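PDB 2HIY: hypothetical protein from Streptococcus pneumoniae, which is of unknown function and belongs to the conserved bacterial DUF1697 family. Local coordinates for residues 129-132 with 137-140; 106-111 with 115-120; 29-32 with 38-41; 22-27 with 46-51. All blocks are in the same frame, centred on the assembly; numbering follows the deposited sequence. Where two conformers were deposited one is given.

Contact 1 of 4, residues 129-132 with 137-140; sequences EVLY and GIFW
Tyr-132 and Phe-139 face each other as an antiparallel hydrogen-bonded pair. Tyr-132 N donates to Phe-139 O at 2.9 Å, and Phe-139 N returns a bond to Tyr-132 O at 3.0 Å. One residue on, Leu-131 and Trp-140 form a non-hydrogen-bonded pair, with CA atoms 4.2 Å apart. There the backbones meet through CA-H...O contacts, among them Trp-140 CA to Val-130 O at 3.4 Å.

One polar side-chain bond crosses the hairpin. Trp-140 NE1 donates to Glu-129 OE1 at 2.8 Å, close to the indole plane. OE1 is met on its anti side, with carboxylate and ring turned 46° apart. OE1 also accepts from Tyr-153 N, and OE2 takes the backbone N-H groups of Lys-127 and Ala-152. Four N-H donors thus hold this buried carboxylate.

The apolar contacts lie on both faces of the sheet. Leu-131 CG lies between its backbone N and carbonyl carbon (chi1 64°), which goes with CD2 being laid over the indole. CD2 of Leu-131 sits 3.7 Å from the centroid of the Trp-140 six-membered ring, a CH-pi contact. On the other face, Phe-139 CD2 meets the Tyr-132 ring at its edge.

The pair is a beta hairpin at one border of a four-stranded antiparallel sheet. Strand 102-108 flanks 137-142 on its far side. Helix 114-122 covers Leu-131 and Ile-138, while Trp-95 and Trp-96 pack on Phe-139.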
loop_
_atom_site.group_PDB
_atom_site.type_symbol
_atom_site.label_atom_id
_atom_site.label_comp_id
_atom_site.label_asym_id
_atom_site.label_seq_id
_atom_site.Cartn_x
_atom_site.Cartn_y
_atom_site.Cartn_z
ATOM N N GLU D 129 4.054 25.308 -12.884
ATOM C CA GLU D 129 4.206 25.618 -11.479
ATOM C C GLU D 129 4.813 26.984 -11.342
ATOM O O GLU D 129 5.354 27.542 -12.311
ATOM C CB GLU D 129 5.106 24.559 -10.804
ATOM C CG GLU D 129 6.560 24.620 -11.266
ATOM C CD GLU D 129 7.255 23.297 -11.121
ATOM O OE1 GLU D 129 7.353 22.787 -9.977
ATOM O OE2 GLU D 129 7.675 22.730 -12.150
ATOM N N VAL D 130 4.780 27.478 -10.111
ATOM C CA VAL D 130 5.256 28.805 -9.786
ATOM C C VAL D 130 5.784 28.772 -8.354
ATOM O O VAL D 130 5.173 28.155 -7.471
ATOM C CB VAL D 130 4.130 29.847 -9.936
ATOM C CG1 VAL D 130 2.963 29.527 -8.993
ATOM C CG2 VAL D 130 4.670 31.270 -9.723
ATOM N N LEU D 131 6.918 29.410 -8.108
ATOM C CA LEU D 131 7.420 29.440 -6.741
ATOM C C LEU D 131 7.941 30.819 -6.398
ATOM O O LEU D 131 8.351 31.566 -7.307
ATOM C CB LEU D 131 8.463 28.325 -6.467
ATOM C CG LEU D 131 9.777 28.406 -7.263
ATOM C CD1 LEU D 131 10.851 29.219 -6.516
ATOM C CD2 LEU D 131 10.335 27.019 -7.460
ATOM N N TYR D 132 7.982 31.130 -5.114
ATOM C CA TYR D 132 8.458 32.415 -4.656
ATOM C C TYR D 132 9.245 32.198 -3.372
ATOM O O TYR D 132 8.759 31.527 -2.472
ATOM C CB TYR D 132 7.282 33.376 -4.437
ATOM C CG TYR D 132 7.711 34.764 -4.025
ATOM C CD1 TYR D 132 7.993 35.711 -4.995
ATOM C CD2 TYR D 132 7.866 35.118 -2.685
ATOM C CE1 TYR D 132 8.396 36.987 -4.649
ATOM C CE2 TYR D 132 8.299 36.395 -2.327
ATOM C CZ TYR D 132 8.563 37.300 -3.330
ATOM O OH TYR D 132 8.965 38.589 -3.001
ATOM N N GLY D 137 10.478 30.530 4.082
ATOM C CA GLY D 137 10.458 29.344 3.261
ATOM C C GLY D 137 10.003 29.692 1.866
ATOM O O GLY D 137 9.949 30.856 1.481
ATOM N N ILE D 138 9.644 28.636 1.141
ATOM C CA ILE D 138 9.332 28.763 -0.297
ATOM C C ILE D 138 7.853 28.489 -0.519
ATOM O O ILE D 138 7.349 27.433 -0.116
ATOM C CB ILE D 138 10.136 27.739 -1.137
ATOM C CG1 ILE D 138 11.623 27.871 -0.815
ATOM C CG2 ILE D 138 9.887 27.960 -2.642
ATOM C CD1 ILE D 138 12.496 26.809 -1.480
ATOM N N PHE D 139 7.126 29.444 -1.118
ATOM C CA PHE D 139 5.785 29.171 -1.613
ATOM C C PHE D 139 5.898 28.443 -2.944
ATOM O O PHE D 139 6.631 28.903 -3.816
ATOM C CB PHE D 139 5.041 30.487 -1.904
ATOM C CG PHE D 139 4.940 31.451 -0.738
ATOM C CD1 PHE D 139 3.836 31.398 0.106
ATOM C CD2 PHE D 139 5.909 32.453 -0.522
ATOM C CE1 PHE D 139 3.698 32.312 1.161
ATOM C CE2 PHE D 139 5.786 33.347 0.525
ATOM C CZ PHE D 139 4.657 33.286 1.359
ATOM N N TRP D 140 5.159 27.355 -3.144
ATOM C CA TRP D 140 5.317 26.604 -4.399
ATOM C C TRP D 140 3.986 26.057 -4.821
ATOM O O TRP D 140 3.382 25.190 -4.143
ATOM C CB TRP D 140 6.350 25.506 -4.198
ATOM C CG TRP D 140 6.969 24.929 -5.415
ATOM C CD1 TRP D 140 6.445 24.787 -6.686
ATOM C CD2 TRP D 140 8.289 24.392 -5.475
ATOM N NE1 TRP D 140 7.366 24.190 -7.539
ATOM C CE2 TRP D 140 8.510 23.942 -6.809
ATOM C CE3 TRP D 140 9.321 24.243 -4.531
ATOM C CZ2 TRP D 140 9.726 23.351 -7.210
ATOM C CZ3 TRP D 140 10.527 23.658 -4.928
ATOM C CH2 TRP D 140 10.712 23.226 -6.262
#

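Contact 2 of 4, residues 106-111 with 115-120; sequences LFYTEG and DQVIAT
Tyr-108 reaches helix 114-122 with the far half of its ring. Its CE1 lies 4.2 Å from Val-117 CG1. The methyl approaches the ring obliquely. The phenol oxygen touches the next residue of the helix: Tyr-108 OH is 4.2 Å from Ile-118 CG1. No hydrogen bond joins the two segments, so the contact is van der Waals alone.

The closer-packed side is at Val-117, which is buried. Its CG1 stands anti to the backbone N (chi1 174°), and this brings the methyl to the tyrosine. Ile-138 of the neighbouring strand touches both Tyr-108 and Val-117, and Phe-162 also packs on Val-117. The other side is looser. Tyr-108 and Ile-118 are both partly exposed, and the helix surface at Asp-115, Gln-116 and Ala-119 is exposed and takes no part. Even the nearest backbones, at Tyr-108 and Val-117, keep their CA atoms 9.2 Å apart.

After Tyr-108 the chain runs on through Gly-111, with positive phi (90°), to the helix. The helix packs on one face of the antiparallel sheet, in an alpha+beta fold. This is the first beta-alpha step of a beta-alpha-beta-beta-alpha-beta order, consistent with a ferredoxin-like arrangement.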
loop_
_atom_site.group_PDB
_atom_site.type_symbol
_atom_site.label_atom_id
_atom_site.label_comp_id
_atom_site.label_asym_id
_atom_site.label_seq_id
_atom_site.Cartn_x
_atom_site.Cartn_y
_atom_site.Cartn_z
ATOM N N LEU D 106 7.356 25.351 1.817
ATOM C CA LEU D 106 8.539 24.608 2.259
ATOM C C LEU D 106 9.232 25.453 3.327
ATOM O O LEU D 106 9.954 26.395 2.995
ATOM C CB LEU D 106 9.493 24.368 1.077
ATOM C CG LEU D 106 9.027 23.376 -0.005
ATOM C CD1 LEU D 106 7.804 23.909 -0.760
ATOM C CD2 LEU D 106 10.147 23.166 -1.013
ATOM N N PHE D 107 8.976 25.142 4.601
ATOM C CA PHE D 107 9.544 25.945 5.684
ATOM C C PHE D 107 11.023 25.637 5.860
ATOM O O PHE D 107 11.432 24.466 5.957
ATOM C CB PHE D 107 8.881 25.623 7.012
ATOM C CG PHE D 107 7.508 26.219 7.197
ATOM C CD1 PHE D 107 7.350 27.503 7.728
ATOM C CD2 PHE D 107 6.333 25.468 6.930
ATOM C CE1 PHE D 107 6.052 28.052 7.949
ATOM C CE2 PHE D 107 5.056 26.006 7.160
ATOM C CZ PHE D 107 4.933 27.295 7.659
ATOM N N TYR D 108 11.840 26.687 5.912
ATOM C CA TYR D 108 13.235 26.514 6.246
ATOM C C TYR D 108 13.377 25.993 7.670
ATOM O O TYR D 108 12.517 26.192 8.502
ATOM C CB TYR D 108 13.965 27.841 6.088
ATOM C CG TYR D 108 13.936 28.420 4.676
ATOM C CD1 TYR D 108 14.041 27.602 3.543
ATOM C CD2 TYR D 108 13.869 29.813 4.491
ATOM C CE1 TYR D 108 14.039 28.174 2.233
ATOM C CE2 TYR D 108 13.873 30.372 3.211
ATOM C CZ TYR D 108 13.980 29.556 2.113
ATOM O OH TYR D 108 14.012 30.150 0.850
ATOM N N THR D 109 14.484 25.323 7.956
ATOM C CA THR D 109 14.772 24.811 9.296
ATOM C C THR D 109 15.971 25.540 9.903
ATOM O O THR D 109 16.744 26.197 9.222
ATOM C CB THR D 109 15.092 23.325 9.239
ATOM O OG1 THR D 109 16.181 23.112 8.327
ATOM C CG2 THR D 109 13.868 22.495 8.806
ATOM N N GLU D 110 16.128 25.378 11.208
ATOM C CA GLU D 110 17.230 26.011 11.906
ATOM C C GLU D 110 18.566 25.490 11.404
ATOM O O GLU D 110 18.762 24.279 11.274
ATOM C CB GLU D 110 17.077 25.753 13.410
ATOM C CG GLU D 110 15.960 26.580 13.995
ATOM C CD GLU D 110 16.217 28.078 13.850
ATOM O OE1 GLU D 110 17.334 28.533 14.182
ATOM O OE2 GLU D 110 15.315 28.805 13.362
ATOM N N GLY D 111 19.459 26.411 11.055
ATOM C CA GLY D 111 20.781 26.006 10.601
ATOM C C GLY D 111 20.887 25.794 9.107
ATOM O O GLY D 111 21.985 25.561 8.592
ATOM N N ASP D 115 20.844 30.167 1.185
ATOM C CA ASP D 115 21.386 30.507 -0.102
ATOM C C ASP D 115 21.676 29.278 -0.978
ATOM O O ASP D 115 21.506 29.329 -2.193
ATOM C CB ASP D 115 22.629 31.385 0.035
ATOM C CG ASP D 115 22.291 32.843 0.368
ATOM O OD1 ASP D 115 21.099 33.240 0.399
ATOM O OD2 ASP D 115 23.261 33.601 0.533
ATOM N N GLN D 116 22.130 28.186 -0.349
ATOM C CA GLN D 116 22.301 26.955 -1.109
ATOM C C GLN D 116 20.970 26.390 -1.597
ATOM O O GLN D 116 20.869 25.919 -2.735
ATOM C CB GLN D 116 23.067 25.915 -0.297
ATOM C CG GLN D 116 23.285 24.593 -1.059
ATOM C CD GLN D 116 24.079 24.741 -2.360
ATOM O OE1 GLN D 116 23.519 24.842 -3.494
ATOM N NE2 GLN D 116 25.393 24.731 -2.215
ATOM N N VAL D 117 19.952 26.456 -0.739
ATOM C CA VAL D 117 18.618 26.011 -1.164
ATOM C C VAL D 117 18.105 26.814 -2.350
ATOM O O VAL D 117 17.643 26.252 -3.343
ATOM C CB VAL D 117 17.613 26.119 0.001
ATOM C CG1 VAL D 117 16.178 25.811 -0.463
ATOM C CG2 VAL D 117 18.013 25.174 1.132
ATOM N N ILE D 118 18.297 28.136 -2.292
ATOM C CA ILE D 118 17.856 28.981 -3.402
ATOM C C ILE D 118 18.595 28.597 -4.688
ATOM O O ILE D 118 18.009 28.460 -5.749
ATOM C CB ILE D 118 18.099 30.460 -3.045
ATOM C CG1 ILE D 118 17.138 30.896 -1.923
ATOM C CG2 ILE D 118 17.906 31.341 -4.257
ATOM C CD1 ILE D 118 17.445 32.307 -1.344
ATOM N N ALA D 119 19.915 28.397 -4.576
ATOM C CA ALA D 119 20.671 28.078 -5.797
ATOM C C ALA D 119 20.225 26.754 -6.382
ATOM O O ALA D 119 20.031 26.619 -7.588
ATOM C CB ALA D 119 22.195 28.048 -5.501
ATOM N N THR D 120 20.008 25.771 -5.524
ATOM C CA THR D 120 19.544 24.461 -5.995
ATOM C C THR D 120 18.157 24.568 -6.632
ATOM O O THR D 120 17.954 24.072 -7.737
ATOM C CB THR D 120 19.536 23.490 -4.832
ATOM O OG1 THR D 120 20.888 23.312 -4.386
ATOM C CG2 THR D 120 18.967 22.117 -5.262
#

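Contact 3 of 4, residues 29-32 with 38-41; sequences QELT and KVES
Thr-32 and Val-39 meet where the last turns of helix 24-34 come near Val-39 of strand 39-41. Thr-32 OG1 lies 3.7 Å from Val-39 CG2. The two side chains run in opposite senses, each passing alongside the other. The nearest CA atoms, those of Thr-32 and Val-39, are 6.6 Å apart.

The conformations explain which branches touch. In Thr-32 the hydroxyl stands anti to the carbonyl carbon, beside the backbone N (chi1 -60°). This turns OG1 to the strand and also lets it bond Arg-28 O, one helical turn back. The methyl CG2 takes the place anti to the backbone N. Val-39 has its CG1 anti to the backbone N (chi1 -174°), which leaves CG2 beside that N. CG2 is the branch that meets the helix. It also faces Leu-31, whose CB is 4.3 Å away from Val-39 CG2. Leu-31 makes this contact near its base. Its side chain also packs on Ile-48, Leu-63 and Phe-66.

A water bridges the polar groups. It donates to Thr-32 OG1 at 2.7 Å and accepts from Val-39 N at 3.0 Å. The N-H of Val-39 is therefore satisfied without a direct bond to the helix. Nearby, Ser-41 OG bonds Arg-28 NH1, a second polar tie between this strand and the helix.

The chemistry is thus divided. On the inner side the Val-39 CG2 methyl rests against the base of buried Leu-31. On the exposed side at Thr-32, a hydroxyl and one water link helix to strand.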
loop_
_atom_site.group_PDB
_atom_site.type_symbol
_atom_site.label_atom_id
_atom_site.label_comp_id
_atom_site.label_asym_id
_atom_site.label_seq_id
_atom_site.Cartn_x
_atom_site.Cartn_y
_atom_site.Cartn_z
ATOM N N GLN D 29 3.705 17.197 27.255
ATOM C CA GLN D 29 4.148 17.103 28.657
ATOM C C GLN D 29 5.661 17.264 28.766
ATOM O O GLN D 29 6.164 17.971 29.658
ATOM C CB GLN D 29 3.692 15.771 29.297
ATOM C CG GLN D 29 4.324 15.466 30.678
ATOM C CD GLN D 29 3.725 16.298 31.780
ATOM O OE1 GLN D 29 2.692 15.932 32.347
ATOM N NE2 GLN D 29 4.371 17.423 32.112
ATOM N N GLU D 30 6.393 16.582 27.893
ATOM C CA GLU D 30 7.854 16.664 27.917
ATOM C C GLU D 30 8.375 18.083 27.644
ATOM O O GLU D 30 9.292 18.561 28.321
ATOM C CB GLU D 30 8.406 15.697 26.882
ATOM C CG GLU D 30 8.204 14.246 27.293
ATOM C CD GLU D 30 8.139 13.265 26.145
ATOM O OE1 GLU D 30 8.321 13.634 24.958
ATOM O OE2 GLU D 30 7.870 12.081 26.465
ATOM N N LEU D 31 7.772 18.772 26.676
ATOM C CA LEU D 31 8.194 20.160 26.406
ATOM C C LEU D 31 7.803 21.099 27.538
ATOM O O LEU D 31 8.490 22.081 27.807
ATOM C CB LEU D 31 7.611 20.658 25.079
ATOM C CG LEU D 31 8.154 19.911 23.854
ATOM C CD1 LEU D 31 7.444 20.424 22.591
ATOM C CD2 LEU D 31 9.676 20.073 23.729
ATOM N N THR D 32 6.710 20.806 28.229
ATOM C CA THR D 32 6.314 21.580 29.407
ATOM C C THR D 32 7.373 21.373 30.490
ATOM O O THR D 32 7.826 22.339 31.131
ATOM C CB THR D 32 4.894 21.176 29.890
ATOM O OG1 THR D 32 3.954 21.417 28.844
ATOM C CG2 THR D 32 4.454 22.006 31.094
ATOM N N LYS D 38 2.428 26.805 27.802
ATOM C CA LYS D 38 1.185 26.793 27.030
ATOM C C LYS D 38 1.350 25.977 25.745
ATOM O O LYS D 38 1.021 26.433 24.626
ATOM C CB LYS D 38 0.706 28.220 26.744
ATOM C CG LYS D 38 0.305 29.002 28.015
ATOM C CD LYS D 38 -0.518 30.231 27.638
ATOM C CE LYS D 38 -1.184 30.900 28.840
ATOM N NZ LYS D 38 -0.206 31.627 29.700
ATOM N N VAL D 39 1.867 24.765 25.913
ATOM C CA VAL D 39 2.224 23.919 24.774
ATOM C C VAL D 39 0.976 23.288 24.167
ATOM O O VAL D 39 0.197 22.637 24.863
ATOM C CB VAL D 39 3.254 22.837 25.152
ATOM C CG1 VAL D 39 3.703 22.086 23.901
ATOM C CG2 VAL D 39 4.469 23.468 25.821
ATOM N N GLU D 40 0.819 23.458 22.854
ATOM C CA GLU D 40 -0.318 22.928 22.112
ATOM C C GLU D 40 0.190 22.233 20.856
ATOM O O GLU D 40 1.312 22.487 20.408
ATOM C CB GLU D 40 -1.268 24.059 21.716
ATOM C CG GLU D 40 -1.824 24.809 22.919
ATOM C CD GLU D 40 -2.772 25.933 22.545
ATOM O OE1 GLU D 40 -3.248 25.963 21.386
ATOM O OE2 GLU D 40 -3.056 26.773 23.429
ATOM N N SER D 41 -0.618 21.327 20.316
ATOM C CA SER D 41 -0.270 20.642 19.063
ATOM C C SER D 41 -1.444 20.679 18.097
ATOM O O SER D 41 -2.621 20.752 18.515
ATOM C CB SER D 41 0.192 19.195 19.322
ATOM O OG SER D 41 -0.797 18.424 19.973
HETATM O O HOH W 1 2.062 23.395 28.616
#

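Contact 4 of 4, residues 22-27 with 46-51; sequences VVMAEL and GNIFFT
Leu-27 and Ile-48 join the first turn of helix 24-34 to strand 47-52. Val-23 is the N-cap residue, and its carbonyl accepts the first-turn bond from Leu-27 N, with Leu-27 N to Val-23 O at 2.9 Å. Gly-46 leads into the strand with positive phi and psi. From Asn-47 the chain is extended. The two backbones stay well apart: the closest CA atoms, of Met-24 and Gly-46, are 8.3 Å from each other. The contact between them is made mainly by side chains, with no hydrogen bond.

Ile-48 is the centre of the contact. Its CB points to the helix, and its CD1 lies 3.7 Å from Leu-27 CD2. The same leucine methyl reaches back along the isoleucine, with Leu-27 CD2 to Ile-48 CG1 at 3.8 Å. The two side chains meet at a slant. Leu-27 has CG anti to its backbone N (chi1 -176°), which carries the branch towards the strand. Met-24, a selenomethionine, folds back on itself with chi1 -73° and chi2 -56°. That bend swings SE towards the sheet, to 4.5 Å from Ile-48 CD1. CD1 thus touches two residues one helical turn apart. All three residues are buried.

Strand 39-41 borders the contact, with Val-39 and Ser-41 packed on Ile-48 and Ser-41 also on Met-24. On its other side, strand 5-10 pairs with 47-52, and Leu-9 touches Ile-48. Glu-61 of a second subunit packs on Met-24. The opposite face of the sheet carries helix 171-182, which covers Phe-49.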
loop_
_atom_site.group_PDB
_atom_site.type_symbol
_atom_site.label_atom_id
_atom_site.label_comp_id
_atom_site.label_asym_id
_atom_site.label_seq_id
_atom_site.Cartn_x
_atom_site.Cartn_y
_atom_site.Cartn_z
ATOM N N VAL D 22 5.731 9.673 17.587
ATOM C CA VAL D 22 5.681 10.701 18.608
ATOM C C VAL D 22 4.234 10.810 19.053
ATOM O O VAL D 22 3.356 11.059 18.213
ATOM C CB VAL D 22 6.167 12.056 18.069
ATOM C CG1 VAL D 22 6.116 13.124 19.184
ATOM C CG2 VAL D 22 7.571 11.932 17.473
ATOM N N VAL D 23 3.996 10.619 20.346
ATOM C CA VAL D 23 2.653 10.758 20.892
ATOM C C VAL D 23 2.506 12.205 21.346
ATOM O O VAL D 23 3.263 12.668 22.201
ATOM C CB VAL D 23 2.424 9.766 22.037
ATOM C CG1 VAL D 23 1.039 9.959 22.664
ATOM C CG2 VAL D 23 2.565 8.330 21.528
HETATM N N MSE D 24 1.525 12.906 20.790
HETATM C CA MSE D 24 1.392 14.348 21.012
HETATM C C MSE D 24 1.226 14.683 22.481
HETATM O O MSE D 24 1.879 15.587 22.982
HETATM C CB MSE D 24 0.241 14.956 20.191
HETATM C CG MSE D 24 0.553 15.062 18.712
HETATM SE SE MSE D 24 2.184 16.064 18.251
HETATM C CE MSE D 24 3.161 14.566 17.490
ATOM N N ALA D 25 0.383 13.960 23.206
ATOM C CA ALA D 25 0.236 14.270 24.617
ATOM C C ALA D 25 1.554 14.111 25.384
ATOM O O ALA D 25 1.817 14.854 26.349
ATOM C CB ALA D 25 -0.858 13.410 25.247
ATOM N N GLU D 26 2.349 13.107 25.019
ATOM C CA GLU D 26 3.646 12.903 25.671
ATOM C C GLU D 26 4.593 14.044 25.341
ATOM O O GLU D 26 5.246 14.593 26.236
ATOM C CB GLU D 26 4.266 11.564 25.269
ATOM C CG GLU D 26 3.485 10.390 25.823
ATOM C CD GLU D 26 3.946 9.032 25.347
ATOM O OE1 GLU D 26 4.949 8.923 24.610
ATOM O OE2 GLU D 26 3.262 8.048 25.715
ATOM N N LEU D 27 4.687 14.394 24.064
ATOM C CA LEU D 27 5.540 15.502 23.667
ATOM C C LEU D 27 5.125 16.810 24.378
ATOM O O LEU D 27 5.995 17.567 24.832
ATOM C CB LEU D 27 5.493 15.682 22.141
ATOM C CG LEU D 27 6.440 16.757 21.601
ATOM C CD1 LEU D 27 7.895 16.452 21.952
ATOM C CD2 LEU D 27 6.281 16.921 20.100
ATOM N N GLY D 46 3.471 16.897 13.422
ATOM C CA GLY D 46 4.562 17.614 14.064
ATOM C C GLY D 46 4.417 19.119 13.949
ATOM O O GLY D 46 5.266 19.791 13.347
ATOM N N ASN D 47 3.369 19.659 14.578
ATOM C CA ASN D 47 3.076 21.087 14.576
ATOM C C ASN D 47 2.808 21.438 16.019
ATOM O O ASN D 47 1.720 21.115 16.546
ATOM C CB ASN D 47 1.828 21.388 13.730
ATOM C CG ASN D 47 1.949 20.850 12.335
ATOM O OD1 ASN D 47 2.770 21.341 11.557
ATOM N ND2 ASN D 47 1.184 19.814 12.014
ATOM N N ILE D 48 3.805 22.035 16.662
ATOM C CA ILE D 48 3.773 22.357 18.083
ATOM C C ILE D 48 3.824 23.854 18.262
ATOM O O ILE D 48 4.523 24.551 17.510
ATOM C CB ILE D 48 4.997 21.705 18.823
ATOM C CG1 ILE D 48 4.796 20.199 18.895
ATOM C CG2 ILE D 48 5.177 22.270 20.247
ATOM C CD1 ILE D 48 3.879 19.755 20.076
ATOM N N PHE D 49 3.094 24.365 19.253
ATOM C CA PHE D 49 3.088 25.767 19.555
ATOM C C PHE D 49 3.360 25.941 21.030
ATOM O O PHE D 49 2.866 25.159 21.859
ATOM C CB PHE D 49 1.730 26.391 19.163
ATOM C CG PHE D 49 1.367 26.093 17.753
ATOM C CD1 PHE D 49 1.774 26.942 16.711
ATOM C CD2 PHE D 49 0.775 24.877 17.438
ATOM C CE1 PHE D 49 1.507 26.601 15.375
ATOM C CE2 PHE D 49 0.513 24.515 16.112
ATOM C CZ PHE D 49 0.899 25.394 15.070
ATOM N N PHE D 50 4.160 26.944 21.347
ATOM C CA PHE D 50 4.489 27.187 22.748
ATOM C C PHE D 50 4.846 28.649 22.939
ATOM O O PHE D 50 5.109 29.360 21.961
ATOM C CB PHE D 50 5.633 26.271 23.215
ATOM C CG PHE D 50 6.958 26.572 22.577
ATOM C CD1 PHE D 50 7.842 27.510 23.130
ATOM C CD2 PHE D 50 7.352 25.879 21.431
ATOM C CE1 PHE D 50 9.079 27.798 22.529
ATOM C CE2 PHE D 50 8.578 26.160 20.835
ATOM C CZ PHE D 50 9.457 27.106 21.390
ATOM N N THR D 51 4.898 29.075 24.194
ATOM C CA THR D 51 5.264 30.422 24.518
ATOM C C THR D 51 6.530 30.384 25.351
ATOM O O THR D 51 6.712 29.503 26.195
ATOM C CB THR D 51 4.121 31.109 25.281
ATOM O OG1 THR D 51 2.961 31.081 24.449
ATOM C CG2 THR D 51 4.453 32.569 25.630
#

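In the fold
From the N terminus, strand 5-10 comes first, then helix 24-34. Contact 4 spans the longest loop, from 22-27 to 46-51. Contact 3 lies wholly within that loop, and the two touch, with centres about 6 Å apart. Together they pack helix 24-34 on neighbouring strands 39-41 and 47-52 of the first four-stranded sheet. Contacts 2 and 1 follow in series, and none of the four cross. Contact 2 ties strand 102-108 to helix 114-122. Contact 1 closes the hairpin after that helix. Both reach the second four-stranded sheet, which has the same strand order, 2-3-1-4. The centres of contacts 1 and 3 are about 31 Å apart.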